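Local coordinates for putative immunoglobulin-blocking virulence protein (PDB 7ADK) that probably binds host immunoglobulin and, together with a partner lipoprotein, blunts the antibody defence of the animal infected by Mycoplasma mycoides subsp. capri, at residues N208-V213 and G240-T245; L554-E559 and L609-V614. One frame throughout, in Å; residues are numbered along the deposited sequence.

Contact 1 (208-213 with 240-245) closes before contact 2 (554-559 with 609-614) opens, so the two follow in series along the chain. Their centres lie 53 Å apart on opposite sides of the chain's centre, their nearest atoms about 37 Å from each other, and they share no helix, strand or sheet. Contact 1 sits in a helical region, where the start of helix 209-218 meets the loop between helices 227-235 and 247-253. Contact 2 joins neighbouring strands of a five-stranded parallel sheet and reaches the lipoprotein chain, whereas no other chain of the assembly touches contact 1. Each thus belongs to the local packing of its own part of an elongated chain.

Contact 1: residues N208-V213 and G240-T245; sequences NSIFNV and GAFQNT
The carbonyl oxygen A241 O receives two donors from T245: the hydroxyl OG1 at 2.8 Å and the backbone N at 2.9 Å, the hydroxyl lying 28° from the carbonyl plane. With OG1 set between its own backbone N and carbonyl carbon (chi1 53°), T245 closes the loop 241-245 on itself, and its OG1 also lies against I210, 3.6 Å from I210 CG2. I210 is the main apolar projection from the other segment. Its CG2 branch also meets the rim of the F242 ring near the ring plane, 4.4 Å from CD2, while CG1 approaches A241 CB and CD1 reaches the backbone N of F242. In the fold, this puts the first turn of helix 209-218 against the loop between helices 227-235 and 247-253. N208 is the N-cap of that helix: its OD1 accepts F211 N at 3.0 Å, almost straight at the hydrogen (172°) though from above the carbonyl plane, and I210 N only weakly. Its ND2 bonds to G204 O and to Y249 OH, the latter on helix 247-253. The F242 ring continues onto N281 and I285 of helix 280-288.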
loop_
_atom_site.group_PDB
_atom_site.type_symbol
_atom_site.label_atom_id
_atom_site.label_comp_id
_atom_site.label_asym_id
_atom_site.label_seq_id
_atom_site.Cartn_x
_atom_site.Cartn_y
_atom_site.Cartn_z
ATOM N N ASN A 208 30.707 10.543 -30.986
ATOM C CA ASN A 208 29.943 10.095 -29.827
ATOM C C ASN A 208 30.503 8.792 -29.262
ATOM O O ASN A 208 31.250 8.090 -29.922
ATOM C CB ASN A 208 28.442 9.983 -30.153
ATOM C CG ASN A 208 28.094 8.891 -31.137
ATOM O OD1 ASN A 208 28.195 7.712 -30.841
ATOM N ND2 ASN A 208 27.660 9.248 -32.315
ATOM N N SER A 209 30.136 8.453 -28.038
ATOM C CA SER A 209 30.716 7.341 -27.288
ATOM C C SER A 209 30.649 5.979 -27.996
ATOM O O SER A 209 31.649 5.264 -28.010
ATOM C CB SER A 209 30.073 7.303 -25.908
ATOM O OG SER A 209 30.652 6.335 -25.087
ATOM N N ILE A 210 29.542 5.612 -28.658
ATOM C CA ILE A 210 29.436 4.330 -29.386
ATOM C C ILE A 210 30.227 4.373 -30.699
ATOM O O ILE A 210 31.053 3.498 -30.962
ATOM C CB ILE A 210 27.951 3.925 -29.568
ATOM C CG1 ILE A 210 27.342 3.395 -28.247
ATOM C CG2 ILE A 210 27.697 2.928 -30.690
ATOM C CD1 ILE A 210 27.875 2.065 -27.720
ATOM N N PHE A 211 30.058 5.427 -31.492
ATOM C CA PHE A 211 30.785 5.625 -32.744
ATOM C C PHE A 211 32.312 5.638 -32.554
ATOM O O PHE A 211 33.050 5.048 -33.341
ATOM C CB PHE A 211 30.283 6.923 -33.377
ATOM C CG PHE A 211 30.816 7.182 -34.761
ATOM C CD1 PHE A 211 32.031 7.864 -34.939
ATOM C CD2 PHE A 211 30.087 6.752 -35.879
ATOM C CE1 PHE A 211 32.519 8.107 -36.230
ATOM C CE2 PHE A 211 30.583 6.989 -37.166
ATOM C CZ PHE A 211 31.799 7.662 -37.343
ATOM N N ASN A 212 32.799 6.239 -31.468
ATOM C CA ASN A 212 34.220 6.299 -31.126
ATOM C C ASN A 212 34.776 4.957 -30.614
ATOM O O ASN A 212 35.940 4.646 -30.858
ATOM C CB ASN A 212 34.445 7.413 -30.096
ATOM C CG ASN A 212 34.097 8.801 -30.571
ATOM O OD1 ASN A 212 33.710 9.035 -31.687
ATOM N ND2 ASN A 212 34.278 9.782 -29.743
ATOM N N VAL A 213 33.970 4.147 -29.935
ATOM C CA VAL A 213 34.348 2.792 -29.523
ATOM C C VAL A 213 34.391 1.837 -30.717
ATOM O O VAL A 213 35.272 0.979 -30.776
ATOM C CB VAL A 213 33.408 2.293 -28.416
ATOM C CG1 VAL A 213 33.510 0.800 -28.122
ATOM C CG2 VAL A 213 33.744 3.013 -27.122
ATOM N N GLY A 240 21.598 -0.675 -23.872
ATOM C CA GLY A 240 20.806 0.548 -23.912
ATOM C C GLY A 240 21.511 1.786 -24.466
ATOM O O GLY A 240 20.883 2.837 -24.545
ATOM N N ALA A 241 22.798 1.713 -24.821
ATOM C CA ALA A 241 23.528 2.791 -25.495
ATOM C C ALA A 241 23.621 2.565 -27.014
ATOM O O ALA A 241 23.297 3.437 -27.820
ATOM C CB ALA A 241 24.879 2.945 -24.830
ATOM N N PHE A 242 23.993 1.359 -27.432
ATOM C CA PHE A 242 23.545 0.858 -28.724
ATOM C C PHE A 242 22.025 0.600 -28.626
ATOM O O PHE A 242 21.480 0.547 -27.528
ATOM C CB PHE A 242 24.371 -0.371 -29.079
ATOM C CG PHE A 242 24.171 -0.874 -30.489
ATOM C CD1 PHE A 242 23.288 -1.937 -30.736
ATOM C CD2 PHE A 242 24.892 -0.308 -31.553
ATOM C CE1 PHE A 242 23.153 -2.446 -32.033
ATOM C CE2 PHE A 242 24.750 -0.819 -32.850
ATOM C CZ PHE A 242 23.894 -1.900 -33.085
ATOM N N GLN A 243 21.289 0.510 -29.732
ATOM C CA GLN A 243 19.811 0.560 -29.684
ATOM C C GLN A 243 19.255 1.839 -29.002
ATOM O O GLN A 243 18.146 1.868 -28.468
ATOM C CB GLN A 243 19.251 -0.755 -29.100
ATOM C CG GLN A 243 17.854 -1.105 -29.625
ATOM C CD GLN A 243 17.899 -1.619 -31.056
ATOM O OE1 GLN A 243 18.469 -2.656 -31.351
ATOM N NE2 GLN A 243 17.308 -0.941 -32.001
ATOM N N ASN A 244 20.056 2.907 -29.015
ATOM C CA ASN A 244 19.690 4.268 -28.631
ATOM C C ASN A 244 20.432 5.259 -29.543
ATOM O O ASN A 244 19.825 6.129 -30.157
ATOM C CB ASN A 244 20.005 4.445 -27.136
ATOM C CG ASN A 244 19.555 5.756 -26.521
ATOM O OD1 ASN A 244 19.286 6.740 -27.186
ATOM N ND2 ASN A 244 19.457 5.810 -25.224
ATOM N N THR A 245 21.739 5.048 -29.732
ATOM C CA THR A 245 22.533 5.657 -30.815
ATOM C C THR A 245 22.273 5.032 -32.186
ATOM O O THR A 245 22.276 5.748 -33.173
ATOM C CB THR A 245 24.036 5.568 -30.545
ATOM O OG1 THR A 245 24.394 4.242 -30.265
ATOM C CG2 THR A 245 24.482 6.440 -29.391
#

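Contact 2: residues L554-E559 and L609-V614; sequences LAFDQE and LDFSRV
L554 and D610 carry the firmer of the two backbone bonds between these parallel strands: D610 N points at L554 O over 2.9 Å, nearly straight at the hydrogen. F556 N returns a weak bond to D610 O, and the CA-H groups of L609 and A555 lie against the oxygens of L554 and D610. Strands 553-555 and 608-610 are adjacent in the five-stranded sheet, and helix 567-579 links them in a beta-alpha-beta crossover. Apolar contacts gather on the face of L554 and L609: L609 CD2 sits 4.0 Å from L554 CB and meets the F556 ring at its edge, 3.8 Å from CE2. At the strand ends the F556 and F611 side chains run alongside one another in the same direction, F556 CD2 3.7 Å from F611 CE1. V576, L573 and I569 of the linking helix pack on L554, L609 and F556 in turn. On the face of A555 and D610, the A555 methyl touches D610 OD2, while D610 OD1 forms an Asx turn with S612 N and takes the S612 hydroxyl on its syn lone pair. Past the strands, D557 holds CG trans to its backbone N (chi1 -152°), bringing OD1 back to the extended R613 chain, 3.5 Å from R613 CD. The Q558 side chain, bent at its second torsion, passes across V614, NE2 near V614 CG2 and OE1 held by T615 N. D557 OD2 has its salt bridge with K464. R613 NH1 is 4.6 Å from D557 OD2, too far for direct pairing, yet the two cations would probably favour a charged carboxylate, beside G681 of the lipoprotein chain.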
loop_
_atom_site.group_PDB
_atom_site.type_symbol
_atom_site.label_atom_id
_atom_site.label_comp_id
_atom_site.label_asym_id
_atom_site.label_seq_id
_atom_site.Cartn_x
_atom_site.Cartn_y
_atom_site.Cartn_z
ATOM N N LEU A 554 -5.854 23.160 -4.258
ATOM C CA LEU A 554 -6.120 24.253 -3.332
ATOM C C LEU A 554 -7.094 23.772 -2.249
ATOM O O LEU A 554 -8.188 23.325 -2.573
ATOM C CB LEU A 554 -6.702 25.451 -4.095
ATOM C CG LEU A 554 -5.857 25.996 -5.246
ATOM C CD1 LEU A 554 -6.524 27.234 -5.820
ATOM C CD2 LEU A 554 -4.463 26.354 -4.775
ATOM N N ALA A 555 -6.721 23.875 -0.974
ATOM C CA ALA A 555 -7.524 23.417 0.160
ATOM C C ALA A 555 -7.795 24.551 1.156
ATOM O O ALA A 555 -6.899 24.967 1.876
ATOM C CB ALA A 555 -6.829 22.239 0.835
ATOM N N PHE A 556 -9.027 25.043 1.230
ATOM C CA PHE A 556 -9.427 26.090 2.170
ATOM C C PHE A 556 -9.756 25.519 3.560
ATOM O O PHE A 556 -10.182 24.372 3.674
ATOM C CB PHE A 556 -10.563 26.903 1.552
ATOM C CG PHE A 556 -10.133 27.660 0.313
ATOM C CD1 PHE A 556 -9.568 28.939 0.444
ATOM C CD2 PHE A 556 -10.265 27.088 -0.963
ATOM C CE1 PHE A 556 -9.161 29.653 -0.693
ATOM C CE2 PHE A 556 -9.857 27.803 -2.100
ATOM C CZ PHE A 556 -9.309 29.086 -1.967
ATOM N N ASP A 557 -9.544 26.301 4.615
ATOM C CA ASP A 557 -9.760 25.889 6.004
ATOM C C ASP A 557 -11.057 26.499 6.573
ATOM O O ASP A 557 -11.700 27.340 5.945
ATOM C CB ASP A 557 -8.499 26.178 6.846
ATOM C CG ASP A 557 -8.319 25.238 8.054
ATOM O OD1 ASP A 557 -9.246 24.461 8.378
ATOM O OD2 ASP A 557 -7.229 25.253 8.674
ATOM N N GLN A 558 -11.504 26.056 7.746
ATOM C CA GLN A 558 -12.828 26.422 8.267
ATOM C C GLN A 558 -13.008 27.918 8.540
ATOM O O GLN A 558 -14.078 28.456 8.282
ATOM C CB GLN A 558 -13.165 25.612 9.522
ATOM C CG GLN A 558 -14.595 25.829 10.042
ATOM C CD GLN A 558 -15.690 25.539 9.011
ATOM O OE1 GLN A 558 -16.171 24.431 8.847
ATOM N NE2 GLN A 558 -16.151 26.522 8.282
ATOM N N GLU A 559 -11.969 28.596 9.016
ATOM C CA GLU A 559 -11.939 30.031 9.303
ATOM C C GLU A 559 -11.966 30.937 8.049
ATOM O O GLU A 559 -11.944 32.162 8.162
ATOM C CB GLU A 559 -10.753 30.327 10.239
ATOM C CG GLU A 559 -9.356 29.866 9.766
ATOM C CD GLU A 559 -8.901 28.520 10.368
ATOM O OE1 GLU A 559 -9.717 27.585 10.464
ATOM O OE2 GLU A 559 -7.727 28.395 10.774
ATOM N N LEU A 609 -9.850 21.355 -6.258
ATOM C CA LEU A 609 -10.387 22.065 -5.093
ATOM C C LEU A 609 -10.807 21.095 -3.997
ATOM O O LEU A 609 -11.613 20.204 -4.224
ATOM C CB LEU A 609 -11.574 22.960 -5.481
ATOM C CG LEU A 609 -11.197 24.362 -5.970
ATOM C CD1 LEU A 609 -12.442 25.055 -6.491
ATOM C CD2 LEU A 609 -10.643 25.230 -4.852
ATOM N N ASP A 610 -10.310 21.309 -2.786
ATOM C CA ASP A 610 -10.703 20.578 -1.583
ATOM C C ASP A 610 -11.419 21.499 -0.579
ATOM O O ASP A 610 -10.868 22.489 -0.101
ATOM C CB ASP A 610 -9.466 19.894 -0.987
ATOM C CG ASP A 610 -9.746 19.215 0.355
ATOM O OD1 ASP A 610 -10.856 18.679 0.532
ATOM O OD2 ASP A 610 -8.887 19.251 1.259
ATOM N N PHE A 611 -12.650 21.141 -0.229
ATOM C CA PHE A 611 -13.461 21.801 0.781
ATOM C C PHE A 611 -13.747 20.914 2.001
ATOM O O PHE A 611 -14.608 21.237 2.802
ATOM C CB PHE A 611 -14.718 22.375 0.124
ATOM C CG PHE A 611 -14.456 23.439 -0.924
ATOM C CD1 PHE A 611 -13.858 24.654 -0.552
ATOM C CD2 PHE A 611 -14.854 23.251 -2.254
ATOM C CE1 PHE A 611 -13.690 25.684 -1.488
ATOM C CE2 PHE A 611 -14.679 24.277 -3.197
ATOM C CZ PHE A 611 -14.096 25.496 -2.812
ATOM N N SER A 612 -13.011 19.824 2.215
ATOM C CA SER A 612 -13.185 18.905 3.352
ATOM C C SER A 612 -13.091 19.545 4.742
ATOM O O SER A 612 -13.721 19.076 5.684
ATOM C CB SER A 612 -12.129 17.811 3.300
ATOM O OG SER A 612 -12.195 17.132 2.077
ATOM N N ARG A 613 -12.315 20.619 4.907
ATOM C CA ARG A 613 -12.198 21.324 6.192
ATOM C C ARG A 613 -13.299 22.362 6.407
ATOM O O ARG A 613 -13.447 22.820 7.528
ATOM C CB ARG A 613 -10.822 21.983 6.323
ATOM C CG ARG A 613 -9.638 21.019 6.257
ATOM C CD ARG A 613 -8.343 21.815 6.241
ATOM N NE ARG A 613 -7.168 20.978 6.002
ATOM C CZ ARG A 613 -6.003 21.367 5.530
ATOM N NH1 ARG A 613 -5.759 22.590 5.202
ATOM N NH2 ARG A 613 -5.049 20.523 5.369
ATOM N N VAL A 614 -14.067 22.744 5.382
ATOM C CA VAL A 614 -15.007 23.876 5.419
ATOM C C VAL A 614 -16.422 23.405 5.114
ATOM O O VAL A 614 -16.846 23.262 3.970
ATOM C CB VAL A 614 -14.494 25.054 4.573
ATOM C CG1 VAL A 614 -14.055 24.716 3.153
ATOM C CG2 VAL A 614 -15.491 26.199 4.500
#